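Local coordinates for protein putative amidohydrolase (Unidentified, PDB 3FEQ) that probably hydrolyses dipeptides that end in proline, acting as a zinc-dependent prolidase of the amidohydrolase superfamily, at residues D63-V68 / Y227-A232; T187-M192 / R215-E220; F269-L274 / A357-M362. One frame throughout, in Å; residues are numbered along the deposited sequence.

The three contacts sample the barrel from its metal centre outwards. Interaction 1 holds ligands of both zinc ions, which lie 2.9 Å apart (ZN of chain U to ZN of chain V). The centre of interaction 2 is about 12 Å from that of interaction 1, and the two share a sheet: M229 N to I189 O (2.8 Å) and H231 N to I191 O (3.0 Å) are probable hydrogen bonds between strands 228-234 and 189-192. The centre of interaction 3 is about 8 Å from that of interaction 1, with C64 SG and I359 CD1 3.9 Å apart. Interactions 2 and 3 do not touch, their nearest atoms being about 6 Å apart, although strands 189-192 and 269-271 are the outer members of one four-stranded parallel sheet.

Interaction 1: D63-V68 / Y227-A232; sequences DCHVHV and YVMAHA. With ZN (zinc ion), chain U; ZN (zinc ion), chain V.
Across the interior of a TIM-type barrel, the methyl of M229 meets the H65 imidazole in a small, buried van der Waals contact beside the binuclear zinc centre. H65 and H67 form the HxH motif characteristic of the amidohydrolase superfamily, at the end of strand 56-66, while M229 and H231 lie on strand 228-234. The backbones stay well apart, with H65 CA and M229 CA separated by 9.9 Å, and no hydrogen bond joins the two segments. M229 spans the gap because its chain, extended at chi2, bends at chi3 (-74°) and sets CE 4.0 Å from H65 ND1. That methyl comes obliquely to the ring and lies near C64 O as well.

The polar edges of the ring are occupied by other partners. H65 ND1 is hydrogen-bonded to E250, and NE2 points to the zinc ion of chain U, which lies in the ring plane at 2.5 Å. H67 NE2 binds the same metal at 2.2 Å, and D323 completes the set of protein ligands seen on it. The zinc ion of chain V is held from the facing strand by H231 ND1 at 2.3 Å, together with H251. Thus 63-68 gives two ligands to one metal and 227-232 gives one to the other, the two sites lying side by side between them.

Behind the first shell, D63 closes an Asx turn at the corner of the chain around C64 and H65. Its OD1 accepts H65 N at 3.1 Å, nearly straight at 168°, on the anti side of the carboxylate and 23° out of its plane.

Interaction 2: T187-M192 / R215-E220; sequences TQIKIM and RAIVDE
I217 overlaps two isoleucines of the adjacent strand, chiefly with its CG2 methyl. I191 CG2 lies 3.8 Å from I217 CG2, and I189 CG2 lies 4.1 Å from the same I217 methyl. The two approaches differ in direction: I191 and I217 meet tip to tip, whereas I189 crosses I217 at a slant. A further touch comes from the longer branch of I217, whose CD1 is 3.9 Å from I191 CG2, so the I191 methyl faces both arms of the helix residue.

The strand residues present the same methyl through different torsions. In I189, CG2 stands opposite the backbone N, with CG1 beside that N (chi1 -61°). In I191, CG1 takes the place between N and carbonyl carbon (chi1 76°), and CG2 lies opposite the carbonyl carbon instead. All the contacts across the pair are apolar and buried. K190, between the two isoleucines, directs its CB away from the helix, as expected for the inner face of a barrel strand.

This is the strand-to-helix half of a beta-alpha-beta crossover, in which helix 211-223 covers strand 189-192 before the chain returns as the parallel strand 228-234. Helix 171-184 adds to the apolar layer, placing V174 against I217 and I182 against I189. One turn further along helix 211-223, E220 forms a salt bridge with R179 of helix 171-184 and packs on S210 of the second subunit.

Interaction 3: F269-L274 / A357-M362; sequences FVVPTL and AEIVNM
A carboxylate set against the edge of a phenyl ring distinguishes this contact: E358 OE2 lies 3.4 Å from F269 CZ, close to the ring plane. It sits in the TIM-type barrel, between strand 269-271 and the last turn of helix 354-359. The ring and carboxylate planes stand 90° apart, and E358 CD is also in the plane of the ring, at its edge. The glutamate reaches this edge through a chain extended beyond CG (chi2 -178°). An oxygen at the rim, rather than over a face, is consistent with a weak electrostatic attraction to the ring hydrogens, though the distance alone would not establish it at this resolution. K317 lies near the same oxygen in a long, weak ion pair.

I359 supplies the apolar part. Its CG1 comes obliquely to the ring, 3.5 Å from F269 CD1, as the two side chains run alongside one another with opposite headings.

Immediately afterwards the helix ends in a Schellman motif, with N361 at positive phi, M362 N hydrogen-bonded to A357 O and N361 N to E358 O. R247 adds hydrogen bonds to the carbonyls of E358 and I359. Farther along the strand, the I359 side chain crosses that of V271 at a slant, its CD1 lying 4.0 Å from V271 CG2.

Interaction 1: D63-V68 / Y227-A232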
# COMPACT_ATOMS: atom_id res chain seq x y z
N ASP C 63 -39.92 -13.59 13.21
CA ASP C 63 -39.01 -13.22 14.30
C ASP C 63 -38.12 -12.06 13.89
O ASP C 63 -37.38 -12.16 12.90
CB ASP C 63 -38.14 -14.41 14.69
CG ASP C 63 -37.43 -14.20 15.99
OD1 ASP C 63 -37.05 -13.04 16.30
OD2 ASP C 63 -37.25 -15.21 16.71
N CYS C 64 -38.17 -10.98 14.66
CA CYS C 64 -37.61 -9.72 14.20
C CYS C 64 -36.19 -9.50 14.67
O CYS C 64 -35.62 -8.45 14.39
CB CYS C 64 -38.46 -8.55 14.68
SG CYS C 64 -40.10 -8.53 14.01
N HIS C 65 -35.65 -10.45 15.43
CA HIS C 65 -34.24 -10.41 15.82
C HIS C 65 -33.66 -11.81 16.00
O HIS C 65 -33.79 -12.41 17.06
CB HIS C 65 -34.08 -9.57 17.10
CG HIS C 65 -32.69 -9.06 17.33
ND1 HIS C 65 -32.36 -7.72 17.24
CD2 HIS C 65 -31.55 -9.70 17.67
CE1 HIS C 65 -31.08 -7.57 17.51
NE2 HIS C 65 -30.56 -8.76 17.77
N VAL C 66 -33.03 -12.34 14.95
CA VAL C 66 -32.23 -13.56 15.08
C VAL C 66 -30.80 -13.36 14.57
O VAL C 66 -30.53 -12.43 13.82
CB VAL C 66 -32.83 -14.73 14.28
CG1 VAL C 66 -34.17 -15.13 14.84
CG2 VAL C 66 -32.95 -14.36 12.84
N HIS C 67 -29.89 -14.23 15.01
CA HIS C 67 -28.61 -14.40 14.34
C HIS C 67 -28.52 -15.84 13.89
O HIS C 67 -28.08 -16.72 14.63
CB HIS C 67 -27.43 -14.02 15.24
CG HIS C 67 -27.49 -12.63 15.78
ND1 HIS C 67 -26.90 -11.56 15.15
CD2 HIS C 67 -28.12 -12.12 16.87
CE1 HIS C 67 -27.16 -10.45 15.82
NE2 HIS C 67 -27.90 -10.76 16.87
N VAL C 68 -29.01 -16.08 12.68
CA VAL C 68 -29.04 -17.40 12.07
C VAL C 68 -27.67 -18.04 12.03
O VAL C 68 -27.57 -19.25 12.13
CB VAL C 68 -29.51 -17.27 10.65
CG1 VAL C 68 -29.30 -18.57 9.91
CG2 VAL C 68 -30.96 -16.81 10.62
N TYR C 227 -34.82 1.13 6.23
CA TYR C 227 -34.67 1.76 7.54
C TYR C 227 -33.45 1.18 8.29
O TYR C 227 -32.86 0.18 7.89
CB TYR C 227 -35.94 1.50 8.36
CG TYR C 227 -36.19 0.03 8.60
CD1 TYR C 227 -35.74 -0.60 9.75
CD2 TYR C 227 -36.80 -0.75 7.63
CE1 TYR C 227 -35.93 -1.96 9.95
CE2 TYR C 227 -36.99 -2.11 7.84
CZ TYR C 227 -36.54 -2.71 8.99
OH TYR C 227 -36.72 -4.06 9.19
N VAL C 228 -33.14 1.79 9.43
CA VAL C 228 -32.09 1.33 10.31
C VAL C 228 -32.71 0.72 11.57
O VAL C 228 -33.58 1.32 12.19
CB VAL C 228 -31.22 2.52 10.76
CG1 VAL C 228 -30.37 2.16 11.95
CG2 VAL C 228 -30.38 2.99 9.63
N MET C 229 -32.26 -0.48 11.93
CA MET C 229 -32.53 -1.04 13.25
C MET C 229 -31.31 -0.81 14.12
O MET C 229 -30.19 -0.78 13.62
CB MET C 229 -32.88 -2.53 13.17
CG MET C 229 -31.90 -3.41 12.38
SD MET C 229 -32.56 -5.06 12.10
CE MET C 229 -32.36 -5.68 13.75
N ALA C 230 -31.51 -0.65 15.43
CA ALA C 230 -30.45 -0.14 16.28
C ALA C 230 -30.46 -0.75 17.67
O ALA C 230 -31.47 -0.77 18.36
CB ALA C 230 -30.53 1.37 16.36
N HIS C 231 -29.31 -1.24 18.08
CA HIS C 231 -29.18 -1.94 19.34
C HIS C 231 -28.91 -0.90 20.42
O HIS C 231 -27.98 -0.10 20.29
CB HIS C 231 -28.06 -2.97 19.24
CG HIS C 231 -27.50 -3.42 20.55
ND1 HIS C 231 -27.70 -4.68 21.05
CD2 HIS C 231 -26.68 -2.79 21.43
CE1 HIS C 231 -27.07 -4.81 22.20
NE2 HIS C 231 -26.45 -3.67 22.46
N ALA C 232 -29.75 -0.87 21.45
CA ALA C 232 -29.64 0.16 22.49
C ALA C 232 -30.33 -0.31 23.75
O ALA C 232 -31.40 -0.91 23.68
CB ALA C 232 -30.24 1.50 22.02
ZN ZN U . -28.09 -9.04 18.28
ZN ZN V . -28.02 -6.58 19.81

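Interaction 2: T187-M192 / R215-E220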
# COMPACT_ATOMS: atom_id res chain seq x y z
N THR C 187 -31.62 -6.02 3.36
CA THR C 187 -32.99 -5.48 3.31
C THR C 187 -33.16 -4.31 4.29
O THR C 187 -33.96 -3.41 4.05
CB THR C 187 -34.06 -6.55 3.62
OG1 THR C 187 -33.65 -7.31 4.77
CG2 THR C 187 -34.27 -7.48 2.43
N GLN C 188 -32.44 -4.37 5.41
CA GLN C 188 -32.33 -3.22 6.31
C GLN C 188 -30.91 -3.11 6.87
O GLN C 188 -30.07 -3.98 6.62
CB GLN C 188 -33.39 -3.27 7.43
CG GLN C 188 -33.19 -4.38 8.42
CD GLN C 188 -33.49 -5.75 7.84
OE1 GLN C 188 -34.45 -5.91 7.08
NE2 GLN C 188 -32.67 -6.74 8.19
N ILE C 189 -30.65 -2.04 7.62
CA ILE C 189 -29.32 -1.82 8.16
C ILE C 189 -29.35 -1.92 9.66
O ILE C 189 -30.21 -1.31 10.28
CB ILE C 189 -28.78 -0.45 7.77
CG1 ILE C 189 -28.67 -0.32 6.24
CG2 ILE C 189 -27.46 -0.21 8.46
CD1 ILE C 189 -27.69 -1.31 5.60
N LYS C 190 -28.44 -2.72 10.24
CA LYS C 190 -28.31 -2.89 11.69
C LYS C 190 -27.07 -2.16 12.16
O LYS C 190 -26.02 -2.25 11.52
CB LYS C 190 -28.22 -4.38 12.06
CG LYS C 190 -27.59 -4.70 13.45
CD LYS C 190 -28.61 -5.16 14.51
CE LYS C 190 -28.04 -5.11 15.94
NZ LYS C 190 -27.98 -6.45 16.63
N ILE C 191 -27.19 -1.42 13.26
CA ILE C 191 -26.06 -0.75 13.90
C ILE C 191 -26.10 -1.00 15.41
O ILE C 191 -27.15 -1.30 15.98
CB ILE C 191 -26.05 0.78 13.62
CG1 ILE C 191 -27.10 1.52 14.46
CG2 ILE C 191 -26.29 1.08 12.14
CD1 ILE C 191 -26.96 3.04 14.40
N MET C 192 -24.94 -0.89 16.05
CA MET C 192 -24.88 -0.87 17.49
C MET C 192 -24.78 0.58 17.99
O MET C 192 -23.80 1.27 17.71
CB MET C 192 -23.67 -1.69 17.96
CG MET C 192 -23.42 -2.95 17.14
SD MET C 192 -24.67 -4.21 17.39
CE MET C 192 -23.70 -5.71 17.09
N ARG C 215 -26.90 9.59 11.84
CA ARG C 215 -27.78 10.28 10.93
C ARG C 215 -27.36 10.05 9.47
O ARG C 215 -28.22 9.86 8.61
CB ARG C 215 -27.86 11.76 11.28
CG ARG C 215 -29.19 12.38 10.95
CD ARG C 215 -29.13 13.87 11.23
NE ARG C 215 -28.36 14.14 12.44
CZ ARG C 215 -28.89 14.27 13.65
NH1 ARG C 215 -30.20 14.18 13.82
NH2 ARG C 215 -28.10 14.49 14.70
N ALA C 216 -26.06 9.99 9.20
CA ALA C 216 -25.58 9.60 7.86
C ALA C 216 -26.06 8.20 7.46
O ALA C 216 -26.60 8.01 6.37
CB ALA C 216 -24.06 9.71 7.76
N ILE C 217 -25.98 7.26 8.41
CA ILE C 217 -26.46 5.87 8.25
C ILE C 217 -27.93 5.78 7.91
O ILE C 217 -28.33 5.01 7.03
CB ILE C 217 -26.24 5.06 9.57
CG1 ILE C 217 -24.76 4.85 9.85
CG2 ILE C 217 -26.96 3.73 9.55
CD1 ILE C 217 -24.50 4.48 11.27
N VAL C 218 -28.73 6.57 8.63
CA VAL C 218 -30.18 6.59 8.44
C VAL C 218 -30.48 7.10 7.04
O VAL C 218 -31.22 6.47 6.30
CB VAL C 218 -30.85 7.50 9.51
CG1 VAL C 218 -32.24 7.87 9.11
CG2 VAL C 218 -30.87 6.82 10.88
N ASP C 219 -29.84 8.19 6.66
CA ASP C 219 -30.03 8.77 5.32
C ASP C 219 -29.76 7.76 4.22
O ASP C 219 -30.58 7.55 3.35
CB ASP C 219 -29.17 10.01 5.12
CG ASP C 219 -29.55 11.17 6.05
OD1 ASP C 219 -30.61 11.09 6.71
OD2 ASP C 219 -28.78 12.15 6.12
N GLU C 220 -28.60 7.11 4.27
CA GLU C 220 -28.23 6.16 3.22
C GLU C 220 -29.20 4.99 3.15
O GLU C 220 -29.58 4.54 2.06
CB GLU C 220 -26.82 5.67 3.44
CG GLU C 220 -25.79 6.76 3.28
CD GLU C 220 -25.84 7.40 1.91
OE1 GLU C 220 -25.87 6.65 0.90
OE2 GLU C 220 -25.87 8.65 1.86

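Interaction 3: F269-L274 / A357-M362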
# COMPACT_ATOMS: atom_id res chain seq x y z
N PHE C 269 -40.48 1.55 16.42
CA PHE C 269 -40.84 0.27 17.01
C PHE C 269 -39.81 -0.17 18.04
O PHE C 269 -38.74 0.42 18.15
CB PHE C 269 -40.96 -0.78 15.91
CG PHE C 269 -41.95 -0.43 14.83
CD1 PHE C 269 -43.14 -1.13 14.70
CD2 PHE C 269 -41.69 0.60 13.92
CE1 PHE C 269 -44.06 -0.78 13.73
CE2 PHE C 269 -42.61 0.94 12.93
CZ PHE C 269 -43.79 0.26 12.84
N VAL C 270 -40.14 -1.19 18.82
CA VAL C 270 -39.18 -1.87 19.71
C VAL C 270 -39.23 -3.37 19.49
O VAL C 270 -40.29 -3.91 19.19
CB VAL C 270 -39.50 -1.65 21.20
CG1 VAL C 270 -38.30 -2.00 22.06
CG2 VAL C 270 -39.90 -0.24 21.45
N VAL C 271 -38.10 -4.05 19.61
CA VAL C 271 -38.10 -5.50 19.55
C VAL C 271 -37.35 -6.00 20.76
O VAL C 271 -36.13 -6.03 20.77
CB VAL C 271 -37.43 -6.04 18.25
CG1 VAL C 271 -37.56 -7.51 18.18
CG2 VAL C 271 -38.08 -5.45 17.03
N PRO C 272 -38.08 -6.24 21.86
CA PRO C 272 -37.47 -6.83 23.05
C PRO C 272 -37.03 -8.25 22.75
O PRO C 272 -37.59 -8.89 21.86
CB PRO C 272 -38.61 -6.85 24.05
CG PRO C 272 -39.55 -5.74 23.58
CD PRO C 272 -39.48 -5.85 22.09
N THR C 273 -36.02 -8.74 23.44
CA THR C 273 -35.56 -10.11 23.20
C THR C 273 -35.37 -10.83 24.52
O THR C 273 -34.33 -11.44 24.75
CB THR C 273 -34.23 -10.17 22.42
OG1 THR C 273 -33.23 -9.41 23.12
CG2 THR C 273 -34.40 -9.63 21.02
N LEU C 274 -36.41 -10.79 25.36
CA LEU C 274 -36.30 -11.19 26.75
C LEU C 274 -35.77 -12.61 26.96
O LEU C 274 -34.97 -12.86 27.86
CB LEU C 274 -37.63 -10.99 27.47
CG LEU C 274 -38.13 -9.55 27.41
CD1 LEU C 274 -39.34 -9.36 28.31
CD2 LEU C 274 -37.04 -8.56 27.79
N ALA C 357 -44.89 -7.92 10.73
CA ALA C 357 -44.97 -7.72 9.28
C ALA C 357 -44.91 -6.25 8.91
O ALA C 357 -44.39 -5.89 7.86
CB ALA C 357 -46.19 -8.36 8.73
N GLU C 358 -45.39 -5.40 9.81
CA GLU C 358 -45.24 -3.96 9.67
C GLU C 358 -43.78 -3.54 9.80
O GLU C 358 -43.31 -2.66 9.08
CB GLU C 358 -46.09 -3.23 10.71
CG GLU C 358 -46.28 -1.75 10.44
CD GLU C 358 -47.11 -1.05 11.52
OE1 GLU C 358 -47.91 -1.73 12.20
OE2 GLU C 358 -46.95 0.18 11.68
N ILE C 359 -43.09 -4.14 10.77
CA ILE C 359 -41.68 -3.87 10.98
C ILE C 359 -40.87 -4.19 9.71
O ILE C 359 -40.14 -3.32 9.22
CB ILE C 359 -41.15 -4.68 12.16
CG1 ILE C 359 -41.62 -4.04 13.47
CG2 ILE C 359 -39.62 -4.80 12.12
CD1 ILE C 359 -41.25 -4.84 14.69
N VAL C 360 -41.08 -5.37 9.14
CA VAL C 360 -40.42 -5.73 7.90
C VAL C 360 -41.06 -5.15 6.64
O VAL C 360 -40.72 -5.59 5.54
CB VAL C 360 -40.20 -7.27 7.74
CG1 VAL C 360 -39.37 -7.81 8.90
CG2 VAL C 360 -41.52 -8.02 7.63
N ASN C 361 -41.92 -4.12 6.80
CA ASN C 361 -42.62 -3.42 5.69
C ASN C 361 -43.44 -4.31 4.78
O ASN C 361 -43.54 -4.06 3.58
CB ASN C 361 -41.64 -2.62 4.81
CG ASN C 361 -41.11 -1.38 5.48
OD1 ASN C 361 -41.87 -0.47 5.81
ND2 ASN C 361 -39.79 -1.31 5.64
N MET C 362 -44.00 -5.38 5.33
CA MET C 362 -44.76 -6.32 4.54
C MET C 362 -46.21 -6.33 4.99
O MET C 362 -46.86 -7.38 5.00
CB MET C 362 -44.16 -7.72 4.64
CG MET C 362 -42.88 -7.93 3.84
SD MET C 362 -43.13 -7.99 2.05
CE MET C 362 -42.37 -9.56 1.61